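Local atomic coordinates of programmed cell death 6-interacting protein (Homo sapiens, PDB entry 5WA1), a protein that sorts cargo in multivesicular body biogenesis and acts in membrane repair and cytokinesis, its Bro1 domain binding ESCRT-III proteins of the CHMP4 group. Residues Q215-F220 with T357-T362; A150-I155 with A171-F176; K40-F45 with F103-N108. All coordinates share one frame; numbering follows the deposited sequence.

In the fold
From the N terminus, contact 3 comes first: it closes a loop of 57 intervening residues by joining helix 39-49 to the loop after helix 83-97, far out at one end of the Bro1 domain. Contact 2 follows, a short-range pairing of helices 137-157 and 164-191 near the centre of the chain. Contact 1 closes the longest span, from helix 202-226 to the loop after helix 319-340. The three lie in series along the chain, neither nesting nor crossing. Contacts 1 and 2 touch through Q175, which hydrogen-bonds K360 and T362, so that the C-terminal loop rests on two successive helices. Contact 3 stands apart, its centre about 33 Å from that of contact 2.

Contact 1: residues Q215-F220 with T357-T362; sequences QAQEVF and TLVKST
V359 is the bump that fits this loop to helix 202-226. Its CG1 settles into a shallow hollow formed by A216, Q217 and F220, equally close, at 3.5 Å, to A216 CB, Q217 N and F220 CD2. Alanine suits the floor of the hollow because its single methyl leaves the helix backbone within reach of the valine. Beta-branched valine has a second methyl to offer: CG2 lies beside the glutamine side chain, 3.6 Å from Q217 OE1.

L358 fills the neighbouring place, where F220 gives it a flat apolar surface. Its CB sits over one face of the F220 ring, 3.8 Å from the centroid and displaced toward the rim, in a CH-pi contact, and the two side chains cross at about a right angle. F220 also meets an aromatic side chain of the bound CHMP4C peptide edge-to-face, and L358 packs on an apolar one.

Q217 leaves the helix with CG anti to its backbone N (chi1 178°), then bends at chi2, which swings the amide up to the loop. There L358 N donates to Q217 OE1 (3.1 Å, nearly straight at 170°), in the carbonyl plane and on a lone pair. Q217 NE2 donates to A356 O and L237 O. Bonds at both ends probably hold the amide in one rotation: one buried glutamine accepts from and donates to the loop backbone and also bonds helix 231-252.

Contact 2: residues A150-I155 with A171-F176; sequences ALASQI and AKHYQF
With chi1 at -79°, H173 holds its CG anti to the carbonyl carbon and beside the backbone N, and the imidazole swings across to helix 137-157; F176, one turn later, has CG anti to its backbone N (chi1 169°) and reaches the same helix with its ring. Between these two aromatic groups comes A152. Its carbonyl oxygen lies at the edge of the H173 ring, near the ring plane, and is 3.5 Å from H173 CB, while its methyl CB meets the edge of the F176 ring, 3.7 Å from CD2. A small residue suits this place, for it lets the backbones come close: the CA atoms of A152 and H173 are 5.3 Å apart.

I155 adds a methyl contact, CG2 lying 3.8 Å from H173 CD2, the two side chains meeting at a slant. Y174 starts away from the partner helix, but its ring returns toward it, with CE1 4.1 Å from S153 O. No hydrogen bond links the two segments; S153 and Q175 find partners within their own helices and beyond, and H173 ND1 makes a weak bond to I169 O. S153 OG donates back to A150 O (2.7 Å), which also accepts from Q154 N, and V28 N donates to the same hydroxyl. Q175 NE2 donates to A171 O from above its carbonyl plane, on the face opposite Q175 N.

The helix axes approach to 8.2 Å and run antiparallel at 154°: two consecutive helices joined by a short loop, the helical hairpin expected of a Bro1 domain, whose family belongs to the TPR clan.

Contact 3: residues K40-F45 with F103-N108; sequences KPLVKF and FPFSEN
An aromatic cluster near one end of the Bro1 domain joins L42 and F45, on helix 39-49, to F103, P104 and F105 in the loop that follows helix 83-97. P104 is the centre of an inverse gamma turn, and F103, P104 and F105 all touch the helix. L42 and F45, three residues apart and therefore on one side of the helix, receive them.

The F103 ring is the hub. L42 CD1 sits over one of its faces, 3.8 Å from the centroid, a CH-pi contact offset toward the rim, and L42 CG lies 3.7 Å from F103 CE2. The same methyl, CD1, also meets the edge of the F105 ring, 3.9 Å from CE2. Leucine suits the place because its long branched end lays CD1 between the two rings while CG also touches F103. F45 meets F103 obliquely, F45 CD2 to F103 CD2 at 3.4 Å, with the ring planes at 62°. Further off in sequence, F376 packs edge-to-face on F103, so the cluster also takes in the C-terminal end of this Bro1 fragment.

F45 reaches the loop because its CG is anti to the backbone N (chi1 165°), which turns the ring toward F103 and P104. The compact, puckered pyrrolidine of P104 offers its CD to a face of the F45 ring, a CH-pi contact in which P104 CD lies 3.4 Å from F45 CZ.

Contact 1: residues Q215-F220 with T357-T362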
loop_
_atom_site.group_PDB
_atom_site.type_symbol
_atom_site.label_atom_id
_atom_site.label_comp_id
_atom_site.label_asym_id
_atom_site.label_seq_id
_atom_site.Cartn_x
_atom_site.Cartn_y
_atom_site.Cartn_z
ATOM N N GLN A 215 6.391 -0.634 -1.077
ATOM C CA GLN A 215 6.180 -1.146 -2.417
ATOM C C GLN A 215 6.137 -0.014 -3.427
ATOM O O GLN A 215 6.605 -0.186 -4.558
ATOM C CB GLN A 215 4.923 -2.022 -2.445
ATOM C CG GLN A 215 5.205 -3.291 -1.635
ATOM C CD GLN A 215 4.112 -4.352 -1.634
ATOM O OE1 GLN A 215 4.418 -5.535 -1.496
ATOM N NE2 GLN A 215 2.843 -3.945 -1.747
ATOM N N ALA A 216 5.634 1.158 -3.023
ATOM C CA ALA A 216 5.723 2.328 -3.890
ATOM C C ALA A 216 7.178 2.685 -4.180
ATOM O O ALA A 216 7.540 2.949 -5.331
ATOM C CB ALA A 216 4.995 3.514 -3.253
ATOM N N GLN A 217 8.029 2.696 -3.145
ATOM C CA GLN A 217 9.453 2.977 -3.351
ATOM C C GLN A 217 10.099 1.922 -4.245
ATOM O O GLN A 217 10.932 2.246 -5.103
ATOM C CB GLN A 217 10.175 3.066 -2.004
ATOM C CG GLN A 217 11.700 3.310 -2.084
ATOM C CD GLN A 217 12.065 4.738 -2.502
ATOM O OE1 GLN A 217 11.241 5.647 -2.434
ATOM N NE2 GLN A 217 13.317 4.934 -2.933
ATOM N N GLU A 218 9.709 0.658 -4.081
ATOM C CA GLU A 218 10.244 -0.386 -4.948
ATOM C C GLU A 218 9.879 -0.145 -6.405
ATOM O O GLU A 218 10.681 -0.414 -7.309
ATOM C CB GLU A 218 9.734 -1.756 -4.498
ATOM C CG GLU A 218 10.252 -2.907 -5.362
ATOM C CD GLU A 218 9.681 -4.251 -4.937
ATOM O OE1 GLU A 218 8.894 -4.278 -3.975
ATOM O OE2 GLU A 218 10.016 -5.276 -5.562
ATOM N N VAL A 219 8.658 0.338 -6.659
ATOM C CA VAL A 219 8.248 0.630 -8.026
ATOM C C VAL A 219 9.122 1.728 -8.617
ATOM O O VAL A 219 9.482 1.683 -9.797
ATOM C CB VAL A 219 6.750 1.011 -8.071
ATOM C CG1 VAL A 219 6.387 1.557 -9.443
ATOM C CG2 VAL A 219 5.885 -0.198 -7.749
ATOM N N PHE A 220 9.470 2.739 -7.816
ATOM C CA PHE A 220 10.368 3.772 -8.323
ATOM C C PHE A 220 11.753 3.212 -8.624
ATOM O O PHE A 220 12.408 3.663 -9.569
ATOM C CB PHE A 220 10.467 4.929 -7.332
ATOM C CG PHE A 220 9.384 5.950 -7.509
ATOM C CD1 PHE A 220 9.549 7.004 -8.388
ATOM C CD2 PHE A 220 8.192 5.839 -6.817
ATOM C CE1 PHE A 220 8.551 7.941 -8.569
ATOM C CE2 PHE A 220 7.183 6.778 -6.987
ATOM C CZ PHE A 220 7.364 7.832 -7.868
ATOM N N THR A 357 14.227 8.989 -1.108
ATOM C CA THR A 357 12.823 8.613 -1.008
ATOM C C THR A 357 12.022 9.397 -2.045
ATOM O O THR A 357 12.063 10.630 -2.068
ATOM C CB THR A 357 12.281 8.852 0.405
ATOM O OG1 THR A 357 10.845 8.797 0.390
ATOM C CG2 THR A 357 12.736 10.196 0.953
ATOM N N LEU A 358 11.323 8.674 -2.915
ATOM C CA LEU A 358 10.484 9.249 -3.957
ATOM C C LEU A 358 8.999 9.145 -3.652
ATOM O O LEU A 358 8.178 9.531 -4.492
ATOM C CB LEU A 358 10.768 8.556 -5.297
ATOM C CG LEU A 358 11.847 9.182 -6.187
ATOM C CD1 LEU A 358 11.304 10.441 -6.823
ATOM C CD2 LEU A 358 13.098 9.497 -5.396
ATOM N N VAL A 359 8.625 8.637 -2.482
ATOM C CA VAL A 359 7.233 8.298 -2.210
ATOM C C VAL A 359 6.757 9.005 -0.953
ATOM O O VAL A 359 7.546 9.352 -0.066
ATOM C CB VAL A 359 7.050 6.772 -2.087
ATOM C CG1 VAL A 359 7.368 6.109 -3.417
ATOM C CG2 VAL A 359 7.949 6.219 -0.989
ATOM N N LYS A 360 5.443 9.221 -0.890
ATOM C CA LYS A 360 4.782 9.850 0.241
ATOM C C LYS A 360 3.428 9.179 0.420
ATOM O O LYS A 360 2.788 8.796 -0.563
ATOM C CB LYS A 360 4.618 11.361 0.006
ATOM C CG LYS A 360 3.943 12.121 1.138
ATOM C CD LYS A 360 4.812 12.159 2.388
ATOM C CE LYS A 360 4.035 12.683 3.591
ATOM N NZ LYS A 360 4.842 12.641 4.841
ATOM N N SER A 361 3.005 9.002 1.673
ATOM C CA SER A 361 1.650 8.532 1.938
ATOM C C SER A 361 0.665 9.620 1.520
ATOM O O SER A 361 0.708 10.732 2.052
ATOM C CB SER A 361 1.476 8.186 3.417
ATOM O OG SER A 361 2.358 7.139 3.811
ATOM N N THR A 362 -0.191 9.317 0.549
ATOM C CA THR A 362 -1.098 10.326 -0.008
ATOM C C THR A 362 -2.186 10.672 1.001
ATOM O O THR A 362 -2.934 9.778 1.421
ATOM C CB THR A 362 -1.730 9.819 -1.303
ATOM O OG1 THR A 362 -0.696 9.393 -2.205
ATOM C CG2 THR A 362 -2.567 10.910 -1.966
#

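Contact 2: residues A150-I155 with A171-F176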
loop_
_atom_site.group_PDB
_atom_site.type_symbol
_atom_site.label_atom_id
_atom_site.label_comp_id
_atom_site.label_asym_id
_atom_site.label_seq_id
_atom_site.Cartn_x
_atom_site.Cartn_y
_atom_site.Cartn_z
ATOM N N ALA A 150 -7.353 -1.364 0.154
ATOM C CA ALA A 150 -7.119 -2.762 -0.198
ATOM C C ALA A 150 -7.295 -2.992 -1.693
ATOM O O ALA A 150 -6.462 -3.642 -2.338
ATOM C CB ALA A 150 -8.070 -3.661 0.601
ATOM N N LEU A 151 -8.392 -2.487 -2.267
ATOM C CA LEU A 151 -8.588 -2.658 -3.701
ATOM C C LEU A 151 -7.498 -1.941 -4.491
ATOM O O LEU A 151 -6.999 -2.470 -5.493
ATOM C CB LEU A 151 -9.992 -2.178 -4.105
ATOM C CG LEU A 151 -10.340 -2.371 -5.584
ATOM C CD1 LEU A 151 -10.290 -3.842 -5.961
ATOM C CD2 LEU A 151 -11.701 -1.778 -5.954
ATOM N N ALA A 152 -7.077 -0.758 -4.031
ATOM C CA ALA A 152 -5.967 -0.069 -4.689
ATOM C C ALA A 152 -4.687 -0.896 -4.630
ATOM O O ALA A 152 -3.917 -0.934 -5.600
ATOM C CB ALA A 152 -5.734 1.299 -4.048
ATOM N N SER A 153 -4.436 -1.561 -3.495
ATOM C CA SER A 153 -3.253 -2.416 -3.396
ATOM C C SER A 153 -3.351 -3.594 -4.353
ATOM O O SER A 153 -2.336 -4.024 -4.914
ATOM C CB SER A 153 -3.065 -2.916 -1.958
ATOM O OG SER A 153 -3.906 -4.038 -1.685
ATOM N N GLN A 154 -4.561 -4.118 -4.569
ATOM C CA GLN A 154 -4.718 -5.236 -5.492
ATOM C C GLN A 154 -4.534 -4.795 -6.936
ATOM O O GLN A 154 -3.929 -5.516 -7.740
ATOM C CB GLN A 154 -6.088 -5.888 -5.304
ATOM C CG GLN A 154 -6.276 -6.523 -3.926
ATOM C CD GLN A 154 -7.572 -7.307 -3.840
ATOM O OE1 GLN A 154 -8.052 -7.825 -4.843
ATOM N NE2 GLN A 154 -8.153 -7.385 -2.642
ATOM N N ILE A 155 -5.059 -3.619 -7.288
ATOM C CA ILE A 155 -4.864 -3.086 -8.633
ATOM C C ILE A 155 -3.384 -2.819 -8.886
ATOM O O ILE A 155 -2.854 -3.123 -9.962
ATOM C CB ILE A 155 -5.716 -1.817 -8.826
ATOM C CG1 ILE A 155 -7.204 -2.171 -8.789
ATOM C CG2 ILE A 155 -5.330 -1.106 -10.123
ATOM C CD1 ILE A 155 -8.155 -0.964 -8.706
ATOM N N ALA A 171 2.702 2.832 -8.765
ATOM C CA ALA A 171 3.277 3.833 -7.870
ATOM C C ALA A 171 2.192 4.713 -7.265
ATOM O O ALA A 171 2.208 4.995 -6.060
ATOM C CB ALA A 171 4.294 4.692 -8.622
ATOM N N LYS A 172 1.239 5.147 -8.090
ATOM C CA LYS A 172 0.148 5.989 -7.607
ATOM C C LYS A 172 -0.756 5.233 -6.641
ATOM O O LYS A 172 -1.135 5.767 -5.592
ATOM C CB LYS A 172 -0.647 6.531 -8.802
ATOM C CG LYS A 172 -1.683 7.598 -8.463
ATOM C CD LYS A 172 -2.110 8.363 -9.726
ATOM C CE LYS A 172 -0.884 8.810 -10.532
ATOM N NZ LYS A 172 -1.235 9.401 -11.858
ATOM N N HIS A 173 -1.087 3.977 -6.952
ATOM C CA HIS A 173 -2.031 3.242 -6.112
ATOM C C HIS A 173 -1.414 2.792 -4.786
ATOM O O HIS A 173 -2.109 2.777 -3.758
ATOM C CB HIS A 173 -2.591 2.053 -6.893
ATOM C CG HIS A 173 -3.681 2.431 -7.857
ATOM N ND1 HIS A 173 -3.512 3.390 -8.833
ATOM C CD2 HIS A 173 -4.953 1.987 -7.984
ATOM C CE1 HIS A 173 -4.630 3.513 -9.525
ATOM N NE2 HIS A 173 -5.520 2.674 -9.030
ATOM N N TYR A 174 -0.123 2.432 -4.775
ATOM C CA TYR A 174 0.540 2.088 -3.515
ATOM C C TYR A 174 0.629 3.292 -2.591
ATOM O O TYR A 174 0.437 3.163 -1.379
ATOM C CB TYR A 174 1.941 1.528 -3.774
ATOM C CG TYR A 174 1.962 0.100 -4.254
ATOM C CD1 TYR A 174 1.184 -0.878 -3.638
ATOM C CD2 TYR A 174 2.787 -0.280 -5.315
ATOM C CE1 TYR A 174 1.210 -2.197 -4.083
ATOM C CE2 TYR A 174 2.814 -1.585 -5.763
ATOM C CZ TYR A 174 2.019 -2.535 -5.144
ATOM O OH TYR A 174 2.042 -3.839 -5.587
ATOM N N GLN A 175 0.897 4.477 -3.142
ATOM C CA GLN A 175 0.953 5.668 -2.301
ATOM C C GLN A 175 -0.434 6.051 -1.794
ATOM O O GLN A 175 -0.577 6.515 -0.656
ATOM C CB GLN A 175 1.596 6.819 -3.066
ATOM C CG GLN A 175 3.104 6.617 -3.256
ATOM C CD GLN A 175 3.721 7.734 -4.061
ATOM O OE1 GLN A 175 4.243 8.705 -3.506
ATOM N NE2 GLN A 175 3.637 7.620 -5.379
ATOM N N PHE A 176 -1.464 5.868 -2.623
ATOM C CA PHE A 176 -2.826 6.068 -2.143
ATOM C C PHE A 176 -3.156 5.091 -1.019
ATOM O O PHE A 176 -3.633 5.498 0.045
ATOM C CB PHE A 176 -3.831 5.917 -3.288
ATOM C CG PHE A 176 -5.251 5.859 -2.804
ATOM C CD1 PHE A 176 -5.931 7.022 -2.504
ATOM C CD2 PHE A 176 -5.871 4.638 -2.563
ATOM C CE1 PHE A 176 -7.244 6.979 -2.011
ATOM C CE2 PHE A 176 -7.169 4.581 -2.066
ATOM C CZ PHE A 176 -7.852 5.756 -1.796
#

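Contact 3: residues K40-F45 with F103-N108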
loop_
_atom_site.group_PDB
_atom_site.type_symbol
_atom_site.label_atom_id
_atom_site.label_comp_id
_atom_site.label_asym_id
_atom_site.label_seq_id
_atom_site.Cartn_x
_atom_site.Cartn_y
_atom_site.Cartn_z
ATOM N N LYS A 40 -34.428 3.521 3.954
ATOM C CA LYS A 40 -35.528 3.646 4.911
ATOM C C LYS A 40 -35.218 4.541 6.110
ATOM O O LYS A 40 -36.024 5.443 6.395
ATOM C CB LYS A 40 -35.955 2.243 5.360
ATOM C CG LYS A 40 -37.379 2.165 5.891
ATOM C CD LYS A 40 -37.801 0.720 6.116
ATOM C CE LYS A 40 -39.310 0.600 6.277
ATOM N NZ LYS A 40 -40.035 1.014 5.045
ATOM N N PRO A 41 -34.106 4.369 6.841
ATOM C CA PRO A 41 -33.864 5.243 8.002
ATOM C C PRO A 41 -33.587 6.690 7.628
ATOM O O PRO A 41 -33.737 7.570 8.486
ATOM C CB PRO A 41 -32.638 4.606 8.680
ATOM C CG PRO A 41 -32.509 3.242 8.082
ATOM C CD PRO A 41 -33.030 3.373 6.693
ATOM N N LEU A 42 -33.192 6.962 6.384
ATOM C CA LEU A 42 -32.791 8.300 5.966
ATOM C C LEU A 42 -33.983 9.151 5.536
ATOM O O LEU A 42 -34.166 10.267 6.033
ATOM C CB LEU A 42 -31.773 8.203 4.825
ATOM C CG LEU A 42 -30.679 9.269 4.771
ATOM C CD1 LEU A 42 -29.816 9.216 6.024
ATOM C CD2 LEU A 42 -29.819 9.096 3.523
ATOM N N VAL A 43 -34.792 8.641 4.603
ATOM C CA VAL A 43 -35.951 9.392 4.143
ATOM C C VAL A 43 -36.977 9.532 5.262
ATOM O O VAL A 43 -37.691 10.540 5.337
ATOM C CB VAL A 43 -36.550 8.721 2.890
ATOM C CG1 VAL A 43 -37.048 7.325 3.224
ATOM C CG2 VAL A 43 -37.676 9.572 2.305
ATOM N N LYS A 44 -37.052 8.544 6.160
ATOM C CA LYS A 44 -37.911 8.676 7.331
ATOM C C LYS A 44 -37.549 9.912 8.145
ATOM O O LYS A 44 -38.433 10.542 8.740
ATOM C CB LYS A 44 -37.827 7.415 8.193
ATOM C CG LYS A 44 -38.914 7.314 9.252
ATOM C CD LYS A 44 -38.906 5.954 9.927
ATOM C CE LYS A 44 -40.081 5.806 10.879
ATOM N NZ LYS A 44 -40.101 4.463 11.517
ATOM N N PHE A 45 -36.268 10.286 8.175
ATOM C CA PHE A 45 -35.902 11.576 8.749
ATOM C C PHE A 45 -36.258 12.723 7.807
ATOM O O PHE A 45 -36.663 13.798 8.264
ATOM C CB PHE A 45 -34.413 11.600 9.094
ATOM C CG PHE A 45 -33.872 12.978 9.352
ATOM C CD1 PHE A 45 -34.050 13.595 10.581
ATOM C CD2 PHE A 45 -33.184 13.663 8.362
ATOM C CE1 PHE A 45 -33.549 14.864 10.815
ATOM C CE2 PHE A 45 -32.684 14.930 8.589
ATOM C CZ PHE A 45 -32.869 15.532 9.816
ATOM N N PHE A 103 -26.977 14.993 8.408
ATOM C CA PHE A 103 -27.986 14.226 9.117
ATOM C C PHE A 103 -27.593 14.022 10.574
ATOM O O PHE A 103 -26.416 13.794 10.872
ATOM C CB PHE A 103 -28.205 12.859 8.456
ATOM C CG PHE A 103 -28.853 12.938 7.105
ATOM C CD1 PHE A 103 -28.100 13.203 5.974
ATOM C CD2 PHE A 103 -30.219 12.748 6.969
ATOM C CE1 PHE A 103 -28.695 13.276 4.729
ATOM C CE2 PHE A 103 -30.821 12.820 5.728
ATOM C CZ PHE A 103 -30.059 13.084 4.605
ATOM N N PRO A 104 -28.555 14.100 11.502
ATOM C CA PRO A 104 -28.235 13.895 12.922
ATOM C C PRO A 104 -27.784 12.475 13.230
ATOM O O PRO A 104 -28.504 11.715 13.886
ATOM C CB PRO A 104 -29.558 14.227 13.628
ATOM C CG PRO A 104 -30.328 15.058 12.645
ATOM C CD PRO A 104 -29.951 14.522 11.302
ATOM N N PHE A 105 -26.590 12.108 12.768
ATOM C CA PHE A 105 -26.036 10.788 13.044
ATOM C C PHE A 105 -25.225 10.735 14.329
ATOM O O PHE A 105 -25.021 9.641 14.866
ATOM C CB PHE A 105 -25.162 10.320 11.876
ATOM C CG PHE A 105 -25.915 9.562 10.827
ATOM C CD1 PHE A 105 -26.153 8.205 10.976
ATOM C CD2 PHE A 105 -26.388 10.201 9.696
ATOM C CE1 PHE A 105 -26.847 7.502 10.014
ATOM C CE2 PHE A 105 -27.085 9.503 8.730
ATOM C CZ PHE A 105 -27.315 8.152 8.889
ATOM N N SER A 106 -24.751 11.882 14.827
ATOM C CA SER A 106 -24.037 11.900 16.100
ATOM C C SER A 106 -24.913 11.356 17.222
ATOM O O SER A 106 -24.436 10.627 18.100
ATOM C CB SER A 106 -23.568 13.319 16.422
ATOM O OG SER A 106 -22.723 13.821 15.403
ATOM N N GLU A 107 -26.195 11.703 17.209
ATOM C CA GLU A 107 -27.177 11.082 18.080
ATOM C C GLU A 107 -27.728 9.830 17.411
ATOM O O GLU A 107 -27.794 9.740 16.181
ATOM C CB GLU A 107 -28.315 12.055 18.396
ATOM C CG GLU A 107 -29.145 12.451 17.184
ATOM C CD GLU A 107 -30.154 13.533 17.500
ATOM O OE1 GLU A 107 -30.102 14.604 16.859
ATOM O OE2 GLU A 107 -30.993 13.318 18.399
ATOM N N ASN A 108 -28.117 8.855 18.229
ATOM C CA ASN A 108 -28.648 7.599 17.702
ATOM C C ASN A 108 -30.175 7.653 17.624
ATOM O O ASN A 108 -30.896 6.834 18.196
ATOM C CB ASN A 108 -28.168 6.420 18.541
ATOM C CG ASN A 108 -27.958 5.163 17.711
ATOM O OD1 ASN A 108 -27.750 5.234 16.498
ATOM N ND2 ASN A 108 -28.014 4.005 18.360
#